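Local coordinates for protein mandelate racemase/muconate lactonizing enzyme/Enolase superfamily (Rhodobacter sphaeroides, PDB 2HZG) that belongs to the mandelate racemase/muconate lactonizing enzyme branch of the enolase superfamily and binds a sodium ion in its barrel domain, at residues Q74-D77 / D81-R84; L29-A34 / P100-G105; V33-H38 / W111-R116; N303-S308 / S313-P318. All coordinates share one frame; numbering follows the deposited sequence.

Interaction 1. Residues Q74-D77 / D81-R84; sequences QRLD and DIAR
Arg84 reaches from helix 79-92 to the loop before it and grips Gln74 end-on. Its NH1 lies 2.8 Å from Gln74 OE1, and NH2 donates to the same oxygen. OE1 sits in the guanidinium plane, while the amide and guanidinium planes are turned 41° apart. NH2 also makes a weak bond to Arg75 O. The third nitrogen is used within the helix: Arg84 NE to Asp81 OD1 is a salt bridge of 3.0 Å, nearly straight at 169°. This bond meets the anti lone pair of OD1. Together these in-plane partners fix the rotation of the guanidinium. The other carboxylate oxygen, Asp81 OD2, accepts from Asp77 N at 2.7 Å, with the donor tilted out of the carboxylate plane.

The buried side is apolar. Leu76 CG stands anti to the backbone N (chi1 -174°), which swings the branch toward the helix, and its CD1 meets Ile82 CG1 at 3.9 Å. Ile82 in turn packs on Leu110 of helix 99-118. The solvent side is at Asp77, which is exposed. Water 1 donates to Asp81 OD1 and, weakly, to Asp77 OD2. Asp77 OD2 and Asp81 OD2 are 4.3 Å apart; the Arg84 guanidinium probably eases the repulsion. Leu76 and Gln74 also bond through their backbones to Leu3 and Ile5. The contact is a loop-to-helix junction in the N-terminal capping domain of the enolase superfamily.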
loop_
_atom_site.group_PDB
_atom_site.type_symbol
_atom_site.label_atom_id
_atom_site.label_comp_id
_atom_site.label_asym_id
_atom_site.label_seq_id
_atom_site.Cartn_x
_atom_site.Cartn_y
_atom_site.Cartn_z
ATOM N N GLN A 74 6.147 -24.785 1.013
ATOM C CA GLN A 74 5.908 -24.601 2.453
ATOM C C GLN A 74 5.053 -25.700 3.078
ATOM O O GLN A 74 4.099 -26.176 2.458
ATOM C CB GLN A 74 5.280 -23.226 2.715
ATOM C CG GLN A 74 6.298 -22.097 2.467
ATOM C CD GLN A 74 7.379 -22.096 3.547
ATOM O OE1 GLN A 74 7.085 -22.390 4.700
ATOM N NE2 GLN A 74 8.620 -21.790 3.174
ATOM N N ARG A 75 5.386 -26.080 4.314
ATOM C CA ARG A 75 4.620 -27.088 5.040
ATOM C C ARG A 75 3.288 -26.508 5.472
ATOM O O ARG A 75 3.221 -25.359 5.928
ATOM C CB ARG A 75 5.381 -27.595 6.276
ATOM C CG ARG A 75 6.684 -28.299 5.947
ATOM C CD ARG A 75 7.261 -29.072 7.175
ATOM N NE ARG A 75 8.261 -30.024 6.716
ATOM C CZ ARG A 75 7.975 -31.232 6.225
ATOM N NH1 ARG A 75 6.710 -31.641 6.138
ATOM N NH2 ARG A 75 8.952 -32.037 5.808
ATOM N N LEU A 76 2.241 -27.315 5.330
ATOM C CA LEU A 76 0.893 -26.905 5.657
ATOM C C LEU A 76 0.208 -28.035 6.423
ATOM O O LEU A 76 -0.615 -28.796 5.865
ATOM C CB LEU A 76 0.125 -26.510 4.380
ATOM C CG LEU A 76 -1.279 -25.905 4.520
ATOM C CD1 LEU A 76 -1.246 -24.512 5.169
ATOM C CD2 LEU A 76 -1.967 -25.852 3.156
ATOM N N ASP A 77 0.580 -28.132 7.699
ATOM C CA ASP A 77 0.135 -29.191 8.609
ATOM C C ASP A 77 -1.035 -28.785 9.499
ATOM O O ASP A 77 -1.496 -29.602 10.309
ATOM C CB ASP A 77 1.293 -29.609 9.525
ATOM C CG ASP A 77 2.359 -30.401 8.794
ATOM O OD1 ASP A 77 1.981 -31.210 7.915
ATOM O OD2 ASP A 77 3.561 -30.215 9.103
ATOM N N ASP A 81 0.258 -23.046 10.427
ATOM C CA ASP A 81 1.114 -22.845 9.249
ATOM C C ASP A 81 0.622 -21.732 8.333
ATOM O O ASP A 81 1.426 -21.130 7.647
ATOM C CB ASP A 81 1.265 -24.118 8.434
ATOM C CG ASP A 81 2.167 -25.130 9.109
ATOM O OD1 ASP A 81 3.304 -24.764 9.505
ATOM O OD2 ASP A 81 1.716 -26.282 9.251
ATOM N N ILE A 82 -0.686 -21.463 8.333
ATOM C CA ILE A 82 -1.231 -20.356 7.532
ATOM C C ILE A 82 -0.667 -19.033 8.037
ATOM O O ILE A 82 -0.111 -18.253 7.259
ATOM C CB ILE A 82 -2.785 -20.328 7.502
ATOM C CG1 ILE A 82 -3.323 -21.652 6.901
ATOM C CG2 ILE A 82 -3.257 -19.083 6.719
ATOM C CD1 ILE A 82 -4.869 -21.802 6.856
ATOM N N ALA A 83 -0.799 -18.813 9.342
ATOM C CA ALA A 83 -0.190 -17.662 10.026
ATOM C C ALA A 83 1.308 -17.575 9.744
ATOM O O ALA A 83 1.835 -16.492 9.430
ATOM C CB ALA A 83 -0.471 -17.711 11.545
ATOM N N ARG A 84 1.980 -18.724 9.814
ATOM C CA ARG A 84 3.418 -18.785 9.593
ATOM C C ARG A 84 3.771 -18.346 8.176
ATOM O O ARG A 84 4.684 -17.537 7.968
ATOM C CB ARG A 84 3.946 -20.199 9.871
ATOM C CG ARG A 84 5.457 -20.304 9.922
ATOM C CD ARG A 84 5.920 -21.787 10.084
ATOM N NE ARG A 84 5.379 -22.654 9.034
ATOM C CZ ARG A 84 5.812 -22.656 7.778
ATOM N NH1 ARG A 84 6.797 -21.841 7.397
ATOM N NH2 ARG A 84 5.259 -23.476 6.897
HETATM O O HOH W 1 4.694 -27.254 10.136
#

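Interaction 2. Residues L29-A34 / P100-G105; sequences LLVRVA and PHMLSG
Strand 29-34 and helix 100-105 run at 54° to each other, with their axes 8.8 Å apart at closest approach. This is sheet-to-helix packing in the alpha+beta N-terminal domain of the enolase superfamily, where helix 99-118 lies against the three-stranded antiparallel sheet. Alternation along the strand turns Leu29 and Val31 toward the helix and Leu30 and Arg32 away from it. Arg32 forms a salt bridge with Asp9 of the neighbouring strand.

Met102 carries the side-chain contact from the helix. Its CG is anti to the backbone N (chi1 -173°), and the chain then bends twice. These bends carry the thioether end to the sheet. Leu29 crosses Met102 at about a right angle, and its CD2 touches Met102 SD at 3.9 Å. Ser51 and Leu10 pack on Met102 as well. One turn further on, Gly105 lets the helix backbone come close: its CA is 5.9 Å from Val31 CA. Val31 CB rests 4.0 Å from Gly105 O. At the start of the helix, Pro100 and His101 pack on Leu97 of the second subunit. The shortest touch between strand and helix is Val31 CG2 to Met102 CE, 3.7 Å.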
loop_
_atom_site.group_PDB
_atom_site.type_symbol
_atom_site.label_atom_id
_atom_site.label_comp_id
_atom_site.label_asym_id
_atom_site.label_seq_id
_atom_site.Cartn_x
_atom_site.Cartn_y
_atom_site.Cartn_z
ATOM N N LEU A 29 -8.928 -12.267 -9.835
ATOM C CA LEU A 29 -7.760 -13.129 -9.799
ATOM C C LEU A 29 -8.066 -14.275 -8.838
ATOM O O LEU A 29 -8.168 -14.062 -7.634
ATOM C CB LEU A 29 -6.478 -12.379 -9.400
ATOM C CG LEU A 29 -5.218 -13.283 -9.374
ATOM C CD1 LEU A 29 -4.844 -13.833 -10.752
ATOM C CD2 LEU A 29 -4.042 -12.527 -8.796
ATOM N N LEU A 30 -8.250 -15.476 -9.389
ATOM C CA LEU A 30 -8.529 -16.654 -8.572
ATOM C C LEU A 30 -7.238 -17.427 -8.320
ATOM O O LEU A 30 -6.320 -17.413 -9.131
ATOM C CB LEU A 30 -9.573 -17.556 -9.253
ATOM C CG LEU A 30 -10.999 -17.022 -9.477
ATOM C CD1 LEU A 30 -11.906 -18.177 -9.890
ATOM C CD2 LEU A 30 -11.573 -16.357 -8.225
ATOM N N VAL A 31 -7.175 -18.090 -7.179
ATOM C CA VAL A 31 -5.946 -18.729 -6.752
ATOM C C VAL A 31 -6.302 -20.144 -6.354
ATOM O O VAL A 31 -7.124 -20.345 -5.458
ATOM C CB VAL A 31 -5.310 -18.019 -5.510
ATOM C CG1 VAL A 31 -4.041 -18.746 -5.077
ATOM C CG2 VAL A 31 -4.992 -16.527 -5.787
ATOM N N ARG A 32 -5.688 -21.117 -7.025
ATOM C CA ARG A 32 -5.878 -22.513 -6.646
ATOM C C ARG A 32 -4.581 -23.023 -6.055
ATOM O O ARG A 32 -3.557 -23.056 -6.742
ATOM C CB ARG A 32 -6.279 -23.378 -7.858
ATOM C CG ARG A 32 -6.594 -24.842 -7.483
ATOM C CD ARG A 32 -6.863 -25.731 -8.696
ATOM N NE ARG A 32 -5.753 -25.728 -9.641
ATOM C CZ ARG A 32 -5.871 -25.911 -10.955
ATOM N NH1 ARG A 32 -7.072 -26.136 -11.504
ATOM N NH2 ARG A 32 -4.783 -25.867 -11.722
ATOM N N VAL A 33 -4.624 -23.418 -4.789
ATOM C CA VAL A 33 -3.458 -23.978 -4.121
ATOM C C VAL A 33 -3.636 -25.504 -4.059
ATOM O O VAL A 33 -4.743 -25.989 -3.766
ATOM C CB VAL A 33 -3.278 -23.387 -2.701
ATOM C CG1 VAL A 33 -2.070 -24.018 -1.990
ATOM C CG2 VAL A 33 -3.125 -21.848 -2.759
ATOM N N ALA A 34 -2.568 -26.241 -4.362
ATOM C CA ALA A 34 -2.557 -27.700 -4.230
ATOM C C ALA A 34 -1.491 -28.117 -3.224
ATOM O O ALA A 34 -0.344 -27.669 -3.302
ATOM C CB ALA A 34 -2.296 -28.389 -5.598
ATOM N N PRO A 100 0.343 -7.783 -0.161
ATOM C CA PRO A 100 -0.834 -8.172 0.628
ATOM C C PRO A 100 -2.036 -8.581 -0.238
ATOM O O PRO A 100 -2.816 -9.427 0.177
ATOM C CB PRO A 100 -1.189 -6.888 1.388
ATOM C CG PRO A 100 0.018 -6.087 1.389
ATOM C CD PRO A 100 0.797 -6.423 0.181
ATOM N N HIS A 101 -2.176 -7.970 -1.417
ATOM C CA HIS A 101 -3.306 -8.258 -2.306
ATOM C C HIS A 101 -3.158 -9.641 -2.928
ATOM O O HIS A 101 -4.131 -10.398 -3.009
ATOM C CB HIS A 101 -3.408 -7.169 -3.377
ATOM C CG HIS A 101 -4.176 -5.966 -2.925
ATOM N ND1 HIS A 101 -4.634 -4.999 -3.798
ATOM C CD2 HIS A 101 -4.588 -5.588 -1.695
ATOM C CE1 HIS A 101 -5.291 -4.075 -3.118
ATOM N NE2 HIS A 101 -5.285 -4.414 -1.841
ATOM N N MET A 102 -1.933 -9.972 -3.338
ATOM C CA MET A 102 -1.598 -11.314 -3.818
ATOM C C MET A 102 -1.754 -12.336 -2.683
ATOM O O MET A 102 -2.381 -13.385 -2.864
ATOM C CB MET A 102 -0.171 -11.345 -4.404
ATOM C CG MET A 102 0.193 -12.693 -5.101
ATOM S SD MET A 102 -0.892 -13.118 -6.497
ATOM C CE MET A 102 -1.894 -14.423 -5.821
ATOM N N LEU A 103 -1.221 -12.014 -1.509
ATOM C CA LEU A 103 -1.369 -12.880 -0.338
ATOM C C LEU A 103 -2.828 -13.198 0.043
ATOM O O LEU A 103 -3.133 -14.314 0.447
ATOM C CB LEU A 103 -0.668 -12.275 0.871
ATOM C CG LEU A 103 -0.794 -13.010 2.219
ATOM C CD1 LEU A 103 -0.208 -14.460 2.158
ATOM C CD2 LEU A 103 -0.098 -12.201 3.286
ATOM N N SER A 104 -3.713 -12.205 -0.041
ATOM C CA SER A 104 -5.110 -12.386 0.352
ATOM C C SER A 104 -5.744 -13.664 -0.224
ATOM O O SER A 104 -6.316 -14.474 0.520
ATOM C CB SER A 104 -5.949 -11.159 -0.044
ATOM O OG SER A 104 -5.567 -10.008 0.709
ATOM N N GLY A 105 -5.669 -13.809 -1.548
ATOM C CA GLY A 105 -6.265 -14.947 -2.256
ATOM C C GLY A 105 -5.591 -16.267 -1.883
ATOM O O GLY A 105 -6.258 -17.285 -1.745
#

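Interaction 3. Residues V33-H38 / W111-R116; sequences VAAGGH and WDLLGR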
loop_
_atom_site.group_PDB
_atom_site.type_symbol
_atom_site.label_atom_id
_atom_site.label_comp_id
_atom_site.label_asym_id
_atom_site.label_seq_id
_atom_site.Cartn_x
_atom_site.Cartn_y
_atom_site.Cartn_z
ATOM N N VAL A 33 -4.624 -23.418 -4.789
ATOM C CA VAL A 33 -3.458 -23.978 -4.121
ATOM C C VAL A 33 -3.636 -25.504 -4.059
ATOM O O VAL A 33 -4.743 -25.989 -3.766
ATOM C CB VAL A 33 -3.278 -23.387 -2.701
ATOM C CG1 VAL A 33 -2.070 -24.018 -1.990
ATOM C CG2 VAL A 33 -3.125 -21.848 -2.759
ATOM N N ALA A 34 -2.568 -26.241 -4.362
ATOM C CA ALA A 34 -2.557 -27.700 -4.230
ATOM C C ALA A 34 -1.491 -28.117 -3.224
ATOM O O ALA A 34 -0.344 -27.669 -3.302
ATOM C CB ALA A 34 -2.296 -28.389 -5.598
ATOM N N ALA A 35 -1.870 -28.989 -2.299
ATOM C CA ALA A 35 -0.916 -29.574 -1.366
ATOM C C ALA A 35 -1.212 -31.065 -1.311
ATOM O O ALA A 35 -2.200 -31.483 -0.707
ATOM C CB ALA A 35 -1.040 -28.939 0.020
ATOM N N GLY A 36 -0.376 -31.853 -1.976
ATOM C CA GLY A 36 -0.529 -33.318 -1.985
ATOM C C GLY A 36 -1.905 -33.757 -2.445
ATOM O O GLY A 36 -2.567 -34.523 -1.759
ATOM N N GLY A 37 -2.352 -33.231 -3.579
ATOM C CA GLY A 37 -3.660 -33.611 -4.130
ATOM C C GLY A 37 -4.862 -32.911 -3.510
ATOM O O GLY A 37 -5.968 -32.959 -4.060
ATOM N N HIS A 38 -4.663 -32.273 -2.356
ATOM C CA HIS A 38 -5.728 -31.510 -1.713
ATOM C C HIS A 38 -5.756 -30.090 -2.283
ATOM O O HIS A 38 -4.703 -29.477 -2.452
ATOM C CB HIS A 38 -5.512 -31.484 -0.210
ATOM C CG HIS A 38 -5.554 -32.843 0.413
ATOM N ND1 HIS A 38 -6.727 -33.420 0.849
ATOM C CD2 HIS A 38 -4.577 -33.755 0.631
ATOM C CE1 HIS A 38 -6.464 -34.619 1.340
ATOM N NE2 HIS A 38 -5.167 -34.845 1.221
ATOM N N TRP A 111 -7.076 -21.705 4.002
ATOM C CA TRP A 111 -8.219 -22.031 4.840
ATOM C C TRP A 111 -9.208 -22.966 4.149
ATOM O O TRP A 111 -9.692 -23.907 4.773
ATOM C CB TRP A 111 -8.940 -20.773 5.289
ATOM C CG TRP A 111 -8.102 -19.941 6.232
ATOM C CD1 TRP A 111 -7.431 -18.806 5.929
ATOM C CD2 TRP A 111 -7.853 -20.209 7.611
ATOM N NE1 TRP A 111 -6.788 -18.327 7.047
ATOM C CE2 TRP A 111 -7.017 -19.179 8.090
ATOM C CE3 TRP A 111 -8.258 -21.228 8.500
ATOM C CZ2 TRP A 111 -6.576 -19.128 9.415
ATOM C CZ3 TRP A 111 -7.817 -21.180 9.806
ATOM C CH2 TRP A 111 -6.993 -20.133 10.261
ATOM N N ASP A 112 -9.494 -22.687 2.874
ATOM C CA ASP A 112 -10.335 -23.549 2.056
ATOM C C ASP A 112 -9.740 -24.970 1.959
ATOM O O ASP A 112 -10.444 -25.953 2.218
ATOM C CB ASP A 112 -10.545 -22.929 0.666
ATOM C CG ASP A 112 -11.669 -23.622 -0.125
ATOM O OD1 ASP A 112 -12.729 -23.937 0.475
ATOM O OD2 ASP A 112 -11.494 -23.850 -1.341
ATOM N N LEU A 113 -8.448 -25.062 1.617
ATOM C CA LEU A 113 -7.743 -26.343 1.486
ATOM C C LEU A 113 -7.774 -27.117 2.811
ATOM O O LEU A 113 -8.184 -28.265 2.854
ATOM C CB LEU A 113 -6.282 -26.123 1.037
ATOM C CG LEU A 113 -5.402 -27.302 0.566
ATOM C CD1 LEU A 113 -4.201 -26.781 -0.239
ATOM C CD2 LEU A 113 -4.940 -28.220 1.703
ATOM N N LEU A 114 -7.342 -26.489 3.894
ATOM C CA LEU A 114 -7.345 -27.194 5.174
ATOM C C LEU A 114 -8.764 -27.578 5.603
ATOM O O LEU A 114 -8.962 -28.659 6.143
ATOM C CB LEU A 114 -6.608 -26.409 6.279
ATOM C CG LEU A 114 -5.074 -26.357 6.100
ATOM C CD1 LEU A 114 -4.422 -25.544 7.226
ATOM C CD2 LEU A 114 -4.447 -27.740 6.063
ATOM N N GLY A 115 -9.741 -26.692 5.370
ATOM C CA GLY A 115 -11.121 -26.997 5.712
ATOM C C GLY A 115 -11.662 -28.180 4.931
ATOM O O GLY A 115 -12.305 -29.063 5.490
ATOM N N ARG A 116 -11.389 -28.201 3.638
ATOM C CA ARG A 116 -11.785 -29.314 2.779
ATOM C C ARG A 116 -11.107 -30.625 3.185
ATOM O O ARG A 116 -11.753 -31.670 3.231
ATOM C CB ARG A 116 -11.523 -28.981 1.306
ATOM C CG ARG A 116 -12.515 -27.923 0.768
ATOM C CD ARG A 116 -11.947 -27.187 -0.436
ATOM N NE ARG A 116 -11.596 -28.125 -1.500
ATOM C CZ ARG A 116 -12.422 -28.478 -2.483
ATOM N NH1 ARG A 116 -13.640 -27.953 -2.538
ATOM N NH2 ARG A 116 -12.034 -29.361 -3.403
#
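Leu113 meets the sheet end almost alone, and its contacts with other side chains are purely apolar. Its CG is anti to the backbone N (chi1 -168°), which sends the branch toward the strand end, where both methyls find partners. CD1 touches Ala35 CB at 3.8 Å and Val33 CG1 at 3.9 Å. Val33 crosses Leu113 at about a right angle. The other methyl, CD2, lies against His38 CB at 3.8 Å, while the imidazole leads away from the helix.

A second set of touches is between methyl and backbone. Leu113 CD1 is 3.5 Å from His38 O, and it also approaches Val33 O. His38 O is the acceptor for Ala35 N.

That bond belongs to the beta hairpin between strands 27-35 and 38-44 of the N-terminal domain. Ala35 to His38 form a type I' turn, with positive phi at Gly36 and Gly37. Strand 33-35 and helix 111-116 run at 42° to each other, their axes 9.2 Å apart at closest approach.

Polar links between helix and sheet flank the apolar patch. Asp112 OD2 accepts from Trp41 N, and Arg116 NE donates to Ile39 O, both on strand 38-44.

Interaction 4. Residues N303-S308 / S313-P318; sequences NHTFTS and SASLQP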
loop_
_atom_site.group_PDB
_atom_site.type_symbol
_atom_site.label_atom_id
_atom_site.label_comp_id
_atom_site.label_asym_id
_atom_site.label_seq_id
_atom_site.Cartn_x
_atom_site.Cartn_y
_atom_site.Cartn_z
ATOM N N ASN A 303 -18.566 -7.327 6.613
ATOM C CA ASN A 303 -17.784 -7.613 5.422
ATOM C C ASN A 303 -17.902 -6.483 4.394
ATOM O O ASN A 303 -18.940 -5.795 4.322
ATOM C CB ASN A 303 -18.232 -8.927 4.779
ATOM C CG ASN A 303 -19.661 -8.871 4.288
ATOM O OD1 ASN A 303 -20.557 -8.461 5.017
ATOM N ND2 ASN A 303 -19.877 -9.253 3.047
ATOM N N HIS A 304 -16.831 -6.281 3.628
ATOM C CA HIS A 304 -16.946 -5.625 2.341
ATOM C C HIS A 304 -16.892 -6.705 1.267
ATOM O O HIS A 304 -15.893 -7.412 1.152
ATOM C CB HIS A 304 -15.827 -4.602 2.069
ATOM C CG HIS A 304 -15.832 -4.111 0.657
ATOM N ND1 HIS A 304 -15.101 -4.711 -0.346
ATOM C CD2 HIS A 304 -16.549 -3.129 0.060
ATOM C CE1 HIS A 304 -15.346 -4.107 -1.495
ATOM N NE2 HIS A 304 -16.220 -3.141 -1.274
ATOM N N THR A 305 -17.978 -6.845 0.502
ATOM C CA THR A 305 -18.019 -7.768 -0.631
ATOM C C THR A 305 -18.817 -7.157 -1.768
ATOM O O THR A 305 -19.968 -6.809 -1.572
ATOM C CB THR A 305 -18.720 -9.107 -0.281
ATOM O OG1 THR A 305 -18.089 -9.689 0.859
ATOM C CG2 THR A 305 -18.641 -10.083 -1.466
ATOM N N PHE A 306 -18.217 -7.065 -2.950
ATOM C CA PHE A 306 -18.960 -6.582 -4.112
ATOM C C PHE A 306 -18.883 -7.584 -5.286
ATOM O O PHE A 306 -19.265 -7.268 -6.420
ATOM C CB PHE A 306 -18.453 -5.174 -4.532
ATOM C CG PHE A 306 -19.514 -4.310 -5.187
ATOM C CD1 PHE A 306 -20.634 -3.878 -4.462
ATOM C CD2 PHE A 306 -19.387 -3.915 -6.519
ATOM C CE1 PHE A 306 -21.590 -3.068 -5.046
ATOM C CE2 PHE A 306 -20.372 -3.112 -7.134
ATOM C CZ PHE A 306 -21.476 -2.700 -6.388
ATOM N N THR A 307 -18.401 -8.793 -5.011
ATOM C CA THR A 307 -17.997 -9.690 -6.094
ATOM C C THR A 307 -18.636 -11.095 -5.973
ATOM O O THR A 307 -19.844 -11.189 -5.701
ATOM C CB THR A 307 -16.442 -9.718 -6.229
ATOM O OG1 THR A 307 -15.875 -10.117 -4.975
ATOM C CG2 THR A 307 -15.921 -8.326 -6.580
ATOM N N SER A 308 -17.864 -12.162 -6.199
ATOM C CA SER A 308 -18.404 -13.538 -6.253
ATOM C C SER A 308 -18.876 -14.058 -4.881
ATOM O O SER A 308 -18.608 -13.469 -3.841
ATOM C CB SER A 308 -17.353 -14.507 -6.804
ATOM O OG SER A 308 -16.361 -14.759 -5.800
ATOM N N SER A 313 -18.285 -15.662 0.845
ATOM C CA SER A 313 -18.056 -16.665 1.855
ATOM C C SER A 313 -16.829 -16.286 2.671
ATOM O O SER A 313 -16.881 -16.299 3.896
ATOM C CB SER A 313 -17.858 -18.043 1.212
ATOM O OG SER A 313 -17.270 -18.892 2.181
ATOM N N ALA A 314 -15.739 -15.912 1.991
ATOM C CA ALA A 314 -14.489 -15.616 2.690
ATOM C C ALA A 314 -14.657 -14.440 3.628
ATOM O O ALA A 314 -14.204 -14.483 4.763
ATOM C CB ALA A 314 -13.353 -15.365 1.703
ATOM N N SER A 315 -15.357 -13.401 3.167
ATOM C CA SER A 315 -15.493 -12.190 3.970
ATOM C C SER A 315 -16.546 -12.314 5.080
ATOM O O SER A 315 -16.586 -11.483 5.969
ATOM C CB SER A 315 -15.687 -10.950 3.096
ATOM O OG SER A 315 -14.443 -10.563 2.441
ATOM N N LEU A 316 -17.371 -13.360 5.028
ATOM C CA LEU A 316 -18.284 -13.684 6.137
ATOM C C LEU A 316 -17.568 -14.469 7.235
ATOM O O LEU A 316 -17.910 -14.337 8.411
ATOM C CB LEU A 316 -19.494 -14.476 5.642
ATOM C CG LEU A 316 -20.477 -13.755 4.711
ATOM C CD1 LEU A 316 -21.627 -14.667 4.283
ATOM C CD2 LEU A 316 -21.014 -12.546 5.422
ATOM N N GLN A 317 -16.576 -15.284 6.855
ATOM C CA GLN A 317 -15.867 -16.131 7.834
ATOM C C GLN A 317 -15.418 -15.369 9.097
ATOM O O GLN A 317 -15.676 -15.828 10.201
ATOM C CB GLN A 317 -14.665 -16.868 7.214
ATOM C CG GLN A 317 -14.939 -17.697 5.943
ATOM C CD GLN A 317 -15.872 -18.883 6.172
ATOM O OE1 GLN A 317 -15.957 -19.433 7.286
ATOM N NE2 GLN A 317 -16.586 -19.271 5.125
ATOM N N PRO A 318 -14.766 -14.191 8.949
ATOM C CA PRO A 318 -14.200 -13.542 10.145
ATOM C C PRO A 318 -15.194 -13.035 11.191
ATOM O O PRO A 318 -14.777 -12.671 12.300
ATOM C CB PRO A 318 -13.434 -12.352 9.557
ATOM C CG PRO A 318 -13.210 -12.733 8.104
ATOM C CD PRO A 318 -14.467 -13.402 7.739
HETATM O O HOH W 2 -15.231 -9.717 -0.041
#
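Asn303 lays its CB over the backbone of helix 309-316 at Ser315, 3.3 Å from Ser315 O and 3.7 Å from Ser315 CB. Its CG sits between the backbone N and the carbonyl carbon (chi1 63°), a crowded position that places the amide beside Leu316. The two side chains point the same way, and Leu316 CD2 lies 4.1 Å from Asn303 CG. The amide is held at both ends. ND2 donates to Thr305 OG1 at 2.9 Å, with that oxygen near the amide plane, and OD1 accepts from Glu329 N on the neighbouring strand.

Thr305 OG1 also faces Ser315 CB at 3.5 Å. A water joins the segments: water 2 donates to His304 O and is hydrogen-bonded to Thr305 OG1 and Ser315 OG. Ser315 OG is 2.7 Å from this water and has a further bond to Cys278 N, which ties the helix to the start of helix 278-281.

This is the end of strand 300-303 and the loop after it in the C-terminal barrel domain, of the TIM-barrel type found across the enolase superfamily. The His304 side chain starts away from the helix; its nearest atom is about 4 Å from a bound sodium ion, whose site is formed by Asp199, Glu227 and Glu254, and its ND1 bonds to Asp277 OD2. Ser308 N-caps helix 309-316, and its OG also bonds to Glu43 OE1 of the N-terminal domain.

How the interactions relate
From the N terminus, strand 27-35 comes first and opens both interaction 2 and interaction 3, which share Val33 and Ala34. Each closes a long loop onto helix 99-118, at points about 13 Å apart between contact centres. Interaction 1 is a short local closure nested inside both loops. It touches interaction 3 directly: Ile82 CD1 packs on Trp111 CD2 at 3.5 Å, and Leu76 meets Leu113 and Leu114. Helices 79-92 and 99-118 and the sheet are thereby tied into one N-terminal unit. Interaction 4 follows in series, in the barrel domain, and closes a short loop of its own. Its nearest atoms are about 6 Å from interaction 2.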